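Local coordinates for protein ATP-dependent RNA helicase HrpB (Escherichia coli, PDB 6EUD) that hydrolyses ATP to ADP and phosphate as a DExH-box RNA helicase of the DEAH/RHA type that binds single-stranded RNA, at residues Leu360-Met365 against Ala392-Leu396; Leu396-Gly400 against Gly497-Asp501. One frame throughout, in Å; residues are numbered along the deposited sequence.

Contact 1. Residues Leu360-Met365 against Ala392-Leu396; sequences LSGLLM and AKRLL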
ATOM      1  N   LEU A 360       1.198  -4.858  -4.585  1.00 29.69           N
ATOM      2  CA  LEU A 360       0.052  -5.256  -5.383  1.00 27.37           C
ATOM      3  C   LEU A 360       0.417  -5.513  -6.839  1.00 30.50           C
ATOM      4  O   LEU A 360      -0.475  -5.651  -7.687  1.00 29.26           O
ATOM      5  CB  LEU A 360      -1.042  -4.183  -5.311  1.00 33.21           C
ATOM      6  CG  LEU A 360      -1.598  -3.825  -3.935  1.00 32.16           C
ATOM      7  CD1 LEU A 360      -2.697  -2.790  -4.077  1.00 31.28           C
ATOM      8  CD2 LEU A 360      -2.121  -5.064  -3.200  1.00 32.31           C
ATOM      9  N   SER A 361       1.715  -5.571  -7.142  1.00 29.67           N
ATOM     10  CA  SER A 361       2.135  -5.837  -8.514  1.00 29.92           C
ATOM     11  C   SER A 361       1.624  -7.211  -9.004  1.00 36.74           C
ATOM     12  O   SER A 361       1.179  -7.327 -10.144  1.00 39.05           O
ATOM     13  CB  SER A 361       3.653  -5.747  -8.645  1.00 28.36           C
ATOM     14  OG  SER A 361       4.330  -6.608  -7.746  1.00 27.18           O
ATOM     15  N   GLY A 362       1.664  -8.237  -8.148  1.00 27.47           N
ATOM     16  CA  GLY A 362       1.100  -9.530  -8.502  1.00 27.91           C
ATOM     17  C   GLY A 362      -0.412  -9.470  -8.716  1.00 40.29           C
ATOM     18  O   GLY A 362      -0.932 -10.001  -9.702  1.00 36.81           O
ATOM     19  N   LEU A 363      -1.116  -8.817  -7.790  1.00 35.56           N
ATOM     20  CA  LEU A 363      -2.559  -8.671  -7.865  1.00 34.37           C
ATOM     21  C   LEU A 363      -2.978  -7.924  -9.117  1.00 34.77           C
ATOM     22  O   LEU A 363      -3.938  -8.297  -9.797  1.00 37.67           O
ATOM     23  CB  LEU A 363      -3.072  -7.952  -6.623  1.00 38.96           C
ATOM     24  CG  LEU A 363      -4.543  -7.542  -6.649  1.00 41.11           C
ATOM     25  CD1 LEU A 363      -5.423  -8.761  -6.837  1.00 41.34           C
ATOM     26  CD2 LEU A 363      -4.866  -6.868  -5.333  1.00 38.78           C
ATOM     27  N   LEU A 364      -2.250  -6.862  -9.424  1.00 34.53           N
ATOM     28  CA  LEU A 364      -2.559  -6.050 -10.593  1.00 37.66           C
ATOM     29  C   LEU A 364      -2.352  -6.881 -11.858  1.00 38.40           C
ATOM     30  O   LEU A 364      -3.134  -6.810 -12.804  1.00 41.98           O
ATOM     31  CB  LEU A 364      -1.689  -4.787 -10.605  1.00 40.25           C
ATOM     32  CG  LEU A 364      -1.941  -3.695 -11.645  1.00 43.55           C
ATOM     33  CD1 LEU A 364      -3.391  -3.246 -11.563  1.00 42.13           C
ATOM     34  CD2 LEU A 364      -0.990  -2.511 -11.431  1.00 40.73           C
ATOM     35  N   MET A 365      -1.292  -7.677 -11.852  1.00 35.44           N
ATOM     36  CA  MET A 365      -1.004  -8.580 -12.949  1.00 40.83           C
ATOM     37  C   MET A 365      -2.146  -9.588 -13.102  1.00 38.99           C
ATOM     38  O   MET A 365      -2.565  -9.857 -14.208  1.00 38.02           O
ATOM     39  CB  MET A 365       0.341  -9.274 -12.710  1.00 46.83           C
ATOM     40  CG  MET A 365       0.797 -10.237 -13.782  1.00 51.01           C
ATOM     41  SD  MET A 365       1.297  -9.412 -15.282  1.00 87.08           S
ATOM     42  CE  MET A 365       2.676  -8.483 -14.687  1.00 56.32           C
ATOM     43  N   ALA A 392       2.301  -0.223  -7.827  1.00 32.96           N
ATOM     44  CA  ALA A 392       2.236  -1.424  -8.670  1.00 36.56           C
ATOM     45  C   ALA A 392       2.269  -1.103 -10.179  1.00 37.95           C
ATOM     46  O   ALA A 392       3.061  -1.684 -10.934  1.00 35.97           O
ATOM     47  CB  ALA A 392       0.995  -2.237  -8.333  1.00 38.91           C
ATOM     48  N   LYS A 393       1.415  -0.181 -10.616  1.00 40.91           N
ATOM     49  CA  LYS A 393       1.402   0.249 -12.013  1.00 43.10           C
ATOM     50  C   LYS A 393       2.795   0.708 -12.458  1.00 45.64           C
ATOM     51  O   LYS A 393       3.300   0.261 -13.493  1.00 46.46           O
ATOM     52  CB  LYS A 393       0.382   1.363 -12.213  1.00 44.49           C
ATOM     53  CG  LYS A 393       0.239   1.856 -13.642  1.00 50.76           C
ATOM     54  CD  LYS A 393      -0.735   3.035 -13.670  1.00 61.81           C
ATOM     55  CE  LYS A 393      -1.017   3.557 -15.078  1.00 73.84           C
ATOM     56  NZ  LYS A 393      -1.905   2.659 -15.883  1.00 80.91           N
ATOM     57  N   ARG A 394       3.430   1.562 -11.652  1.00 42.27           N
ATOM     58  CA  ARG A 394       4.761   2.056 -11.991  1.00 44.59           C
ATOM     59  C   ARG A 394       5.760   0.926 -12.123  1.00 42.39           C
ATOM     60  O   ARG A 394       6.528   0.909 -13.076  1.00 46.21           O
ATOM     61  CB  ARG A 394       5.253   3.080 -10.966  1.00 48.63           C
ATOM     62  CG  ARG A 394       4.577   4.427 -11.134  1.00 57.24           C
ATOM     63  CD  ARG A 394       5.236   5.517 -10.313  1.00 66.91           C
ATOM     64  NE  ARG A 394       5.163   5.218  -8.889  1.00 74.50           N
ATOM     65  CZ  ARG A 394       4.161   5.581  -8.097  1.00 74.84           C
ATOM     66  NH1 ARG A 394       3.144   6.276  -8.594  1.00 83.45           N
ATOM     67  NH2 ARG A 394       4.183   5.254  -6.812  1.00 67.53           N
ATOM     68  N   LEU A 395       5.740  -0.030 -11.198  1.00 37.89           N
ATOM     69  CA  LEU A 395       6.644  -1.175 -11.298  1.00 35.18           C
ATOM     70  C   LEU A 395       6.414  -1.995 -12.575  1.00 38.59           C
ATOM     71  O   LEU A 395       7.373  -2.398 -13.235  1.00 40.56           O
ATOM     72  CB  LEU A 395       6.507  -2.088 -10.074  1.00 32.81           C
ATOM     73  CG  LEU A 395       7.249  -3.439 -10.160  1.00 33.14           C
ATOM     74  CD1 LEU A 395       8.759  -3.270 -10.438  1.00 26.40           C
ATOM     75  CD2 LEU A 395       7.050  -4.242  -8.881  1.00 30.12           C
ATOM     76  N   LEU A 396       5.149  -2.252 -12.909  1.00 37.23           N
ATOM     77  CA  LEU A 396       4.820  -3.032 -14.096  1.00 36.81           C
ATOM     78  C   LEU A 396       5.305  -2.304 -15.347  1.00 41.56           C
ATOM     79  O   LEU A 396       5.758  -2.940 -16.315  1.00 37.62           O
ATOM     80  CB  LEU A 396       3.308  -3.314 -14.167  1.00 35.35           C
ATOM     81  CG  LEU A 396       2.764  -4.287 -13.106  1.00 37.54           C
ATOM     82  CD1 LEU A 396       1.324  -4.667 -13.376  1.00 38.17           C
ATOM     83  CD2 LEU A 396       3.601  -5.557 -13.034  1.00 29.04           C
TER
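The 2.8 Å bond from Leu-364 N to Leu-360 O closes the first turn of helix 361-370, with Leu-360 as N-cap; both residues touch helix 386-398. The two helices are held by packing of methyl groups, some of them against backbone, with no polar bond between them. Ala-392 drives its CB into the start of the turn, 3.6 Å from Ser-361 N and just as near Leu-360 C, and this small residue lets Ser-361 CA and Ala-392 CA come within 4.4 Å. Leu-364 swings CG anti to its own backbone nitrogen (chi1 -173°), which carries CD2 across to the backbone of the second helix, 3.4 Å from Lys-393 N. Further along, Leu-396 splits its two methyls: CD1 slants against Leu-364 CD2 at 3.7 Å, and CD2 meets Met-365 CE at 3.5 Å. The axes of 361-365 and 392-396 cross at -78°, 9.2 Å apart at their closest, probably joining the end of the second RecA-like lobe to the winged-helix domain that follows it in DEAH/RHA helicases. Met-365 reaches Leu-396 because its chain is bent at chi2 and chi3, which brings the terminal methyl back toward helix 386-398. Leu-395 CD2 lies against Ser-361 CB, while Ser-361 OG is hydrogen-bonded to Asp-359 OD1, just before the helix. Lys-393 adds little beyond CB; its NZ forms a salt bridge with Glu-405.

Contact 2. Residues Leu396-Gly400 against Gly497-Asp501; sequences LQMLG and GAFAD. With EDO (1,2-ethanediol), chain C.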
ATOM      1  N   LEU A 396       5.149  -2.252 -12.909  1.00 37.23           N
ATOM      2  CA  LEU A 396       4.820  -3.032 -14.096  1.00 36.81           C
ATOM      3  C   LEU A 396       5.305  -2.304 -15.347  1.00 41.56           C
ATOM      4  O   LEU A 396       5.758  -2.940 -16.315  1.00 37.62           O
ATOM      5  CB  LEU A 396       3.308  -3.314 -14.167  1.00 35.35           C
ATOM      6  CG  LEU A 396       2.764  -4.287 -13.106  1.00 37.54           C
ATOM      7  CD1 LEU A 396       1.324  -4.667 -13.376  1.00 38.17           C
ATOM      8  CD2 LEU A 396       3.601  -5.557 -13.034  1.00 29.04           C
ATOM      9  N   GLN A 397       5.235  -0.972 -15.317  1.00 42.85           N
ATOM     10  CA  GLN A 397       5.805  -0.158 -16.391  1.00 42.94           C
ATOM     11  C   GLN A 397       7.310  -0.385 -16.507  1.00 39.80           C
ATOM     12  O   GLN A 397       7.815  -0.659 -17.592  1.00 42.67           O
ATOM     13  CB  GLN A 397       5.495   1.320 -16.162  1.00 45.76           C
ATOM     14  CG  GLN A 397       4.118   1.715 -16.654  1.00 54.89           C
ATOM     15  CD  GLN A 397       3.551   2.946 -15.965  1.00 63.24           C
ATOM     16  OE1 GLN A 397       4.185   3.542 -15.091  1.00 67.41           O
ATOM     17  NE2 GLN A 397       2.327   3.311 -16.337  1.00 66.18           N
ATOM     18  N   MET A 398       8.019  -0.291 -15.383  1.00 35.05           N
ATOM     19  CA  MET A 398       9.455  -0.544 -15.354  1.00 35.69           C
ATOM     20  C   MET A 398       9.794  -1.907 -15.980  1.00 37.24           C
ATOM     21  O   MET A 398      10.798  -2.046 -16.680  1.00 41.00           O
ATOM     22  CB  MET A 398       9.998  -0.474 -13.913  1.00 34.67           C
ATOM     23  CG  MET A 398      11.541  -0.481 -13.813  1.00 33.77           C
ATOM     24  SD  MET A 398      12.236  -0.836 -12.182  1.00 49.12           S
ATOM     25  CE  MET A 398      12.272  -2.623 -12.185  1.00 52.65           C
ATOM     26  N   LEU A 399       8.949  -2.902 -15.722  1.00 34.12           N
ATOM     27  CA  LEU A 399       9.191  -4.269 -16.175  1.00 31.90           C
ATOM     28  C   LEU A 399       8.774  -4.499 -17.623  1.00 36.81           C
ATOM     29  O   LEU A 399       8.994  -5.574 -18.173  1.00 37.49           O
ATOM     30  CB  LEU A 399       8.459  -5.256 -15.252  1.00 32.39           C
ATOM     31  CG  LEU A 399       8.931  -5.239 -13.782  1.00 32.95           C
ATOM     32  CD1 LEU A 399       8.046  -6.123 -12.926  1.00 31.55           C
ATOM     33  CD2 LEU A 399      10.433  -5.631 -13.654  1.00 26.69           C
ATOM     34  N   GLY A 400       8.162  -3.486 -18.233  1.00 40.01           N
ATOM     35  CA  GLY A 400       7.670  -3.584 -19.601  1.00 39.21           C
ATOM     36  C   GLY A 400       6.417  -4.431 -19.809  1.00 41.62           C
ATOM     37  O   GLY A 400       6.146  -4.891 -20.918  1.00 42.87           O
ATOM     38  N   GLY A 497      17.307  -6.007 -15.650  1.00 38.58           N
ATOM     39  CA  GLY A 497      15.990  -5.674 -16.159  1.00 37.57           C
ATOM     40  C   GLY A 497      14.924  -5.639 -15.076  1.00 40.96           C
ATOM     41  O   GLY A 497      14.185  -4.659 -14.949  1.00 45.30           O
ATOM     42  N   ALA A 498      14.870  -6.697 -14.269  1.00 33.51           N
ATOM     43  CA  ALA A 498      13.799  -6.862 -13.300  1.00 32.91           C
ATOM     44  C   ALA A 498      14.076  -6.186 -11.952  1.00 32.05           C
ATOM     45  O   ALA A 498      13.165  -6.023 -11.149  1.00 32.70           O
ATOM     46  CB  ALA A 498      13.522  -8.341 -13.092  1.00 25.57           C
ATOM     47  N   PHE A 499      15.324  -5.805 -11.697  1.00 29.79           N
ATOM     48  CA  PHE A 499      15.672  -5.159 -10.435  1.00 29.67           C
ATOM     49  C   PHE A 499      16.524  -3.915 -10.636  1.00 36.06           C
ATOM     50  O   PHE A 499      17.416  -3.642  -9.836  1.00 39.03           O
ATOM     51  CB  PHE A 499      16.406  -6.141  -9.531  1.00 29.80           C
ATOM     52  CG  PHE A 499      15.624  -7.388  -9.237  1.00 32.61           C
ATOM     53  CD1 PHE A 499      15.716  -8.497 -10.065  1.00 31.66           C
ATOM     54  CD2 PHE A 499      14.774  -7.444  -8.144  1.00 31.51           C
ATOM     55  CE1 PHE A 499      14.990  -9.638  -9.788  1.00 29.75           C
ATOM     56  CE2 PHE A 499      14.036  -8.588  -7.863  1.00 28.06           C
ATOM     57  CZ  PHE A 499      14.148  -9.684  -8.678  1.00 28.74           C
ATOM     58  N   ALA A 500      16.257  -3.164 -11.703  1.00 37.85           N
ATOM     59  CA  ALA A 500      17.037  -1.962 -12.025  1.00 35.15           C
ATOM     60  C   ALA A 500      17.073  -0.939 -10.877  1.00 35.05           C
ATOM     61  O   ALA A 500      18.094  -0.301 -10.638  1.00 38.29           O
ATOM     62  CB  ALA A 500      16.489  -1.318 -13.272  1.00 31.60           C
ATOM     63  N   ASP A 501      15.950  -0.784 -10.182  1.00 34.89           N
ATOM     64  CA  ASP A 501      15.842   0.121  -9.043  1.00 34.87           C
ATOM     65  C   ASP A 501      16.655  -0.365  -7.840  1.00 40.28           C
ATOM     66  O   ASP A 501      16.801   0.363  -6.849  1.00 41.09           O
ATOM     67  CB  ASP A 501      14.377   0.274  -8.635  1.00 31.45           C
ATOM     68  CG  ASP A 501      13.701  -1.070  -8.401  1.00 30.82           C
ATOM     69  OD1 ASP A 501      14.059  -2.036  -9.096  1.00 37.96           O
ATOM     70  OD2 ASP A 501      12.813  -1.183  -7.538  1.00 30.53           O
TER
HETATM   71  C1  EDO C 902      10.634   1.689  -9.206  1.00 56.79           C
HETATM   72  O1  EDO C 902       9.313   1.326  -8.894  1.00 52.09           O
HETATM   73  C2  EDO C 902      11.336   2.264  -7.965  1.00 60.52           C
HETATM   74  O2  EDO C 902      11.420   1.296  -6.900  1.00 59.61           O
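Leu-399 and Ala-498 bring the C-terminal ends of helices 386-398 and 491-498 together, their CA atoms 6.0 Å apart. The first helix stops in a Schellman motif, with Gly-400 at positive phi and its N bonded to Gln-397 O at 2.9 Å. Two side chains then bridge the gap. Leu-399 lays CD2 over the backbone of the opposing helix end, 3.6 Å from Ala-498 CA, with the methyl of Ala-498 also near. Met-398 reaches further: CG is anti to the backbone N (chi1 -170°), the chain runs extended to SD and bends only at chi3, placing CE over the turn that follows the helix. There CE sits 3.6 Å from Asp-501 OD1 and close to Ala-498 O; the Met-398 side chain crosses that of Asp-501 at about a right angle. The second segment leaves its helix at Phe-499, passes a short 3-10 turn at Ala-500 and Asp-501, and leads into strand 503-506, the start of a curled sheet consistent with the OB-like fold of DEAH/RHA helicases. Phe-499 points away from segment 396-400 and packs on Ile-536 and Pro-538 of strand 534-542. Asp-501 divides its carboxylate: OD1 lies by the thioether, whereas OD2 forms a salt bridge with Arg-422 and accepts a 2.9 Å hydrogen bond from O2 of 1,2-ethanediol, probably a crystallisation additive. The positive charge of Arg-422 would be expected to favour the ionised form of Asp-501. Arg-422 NE also makes a weak hydrogen bond to Ala-498 O.

How the contacts relate
Contacts 1 and 2 use successive parts of helix 386-398, share Leu-396, and have centres about 11 Å apart. The helix thus packs against helix 361-370 with the turn before its end, while Met-398 and Leu-399, at its C-terminal end, meet the end of helix 491-498 in the other contact. Leu-396 turns its side chain to contact 1 and takes no part in contact 2. Arg-422, on helix 421-429, links the two: it touches Leu-395 of contact 1, and Leu-399 and Asp-501 of contact 2. The ethanediol bonded to Asp-501 also lies about 5 Å (nearest atoms) from the Leu-395 side chain. Both contacts lie away from the predicted ATP-binding site and from the DEFH box.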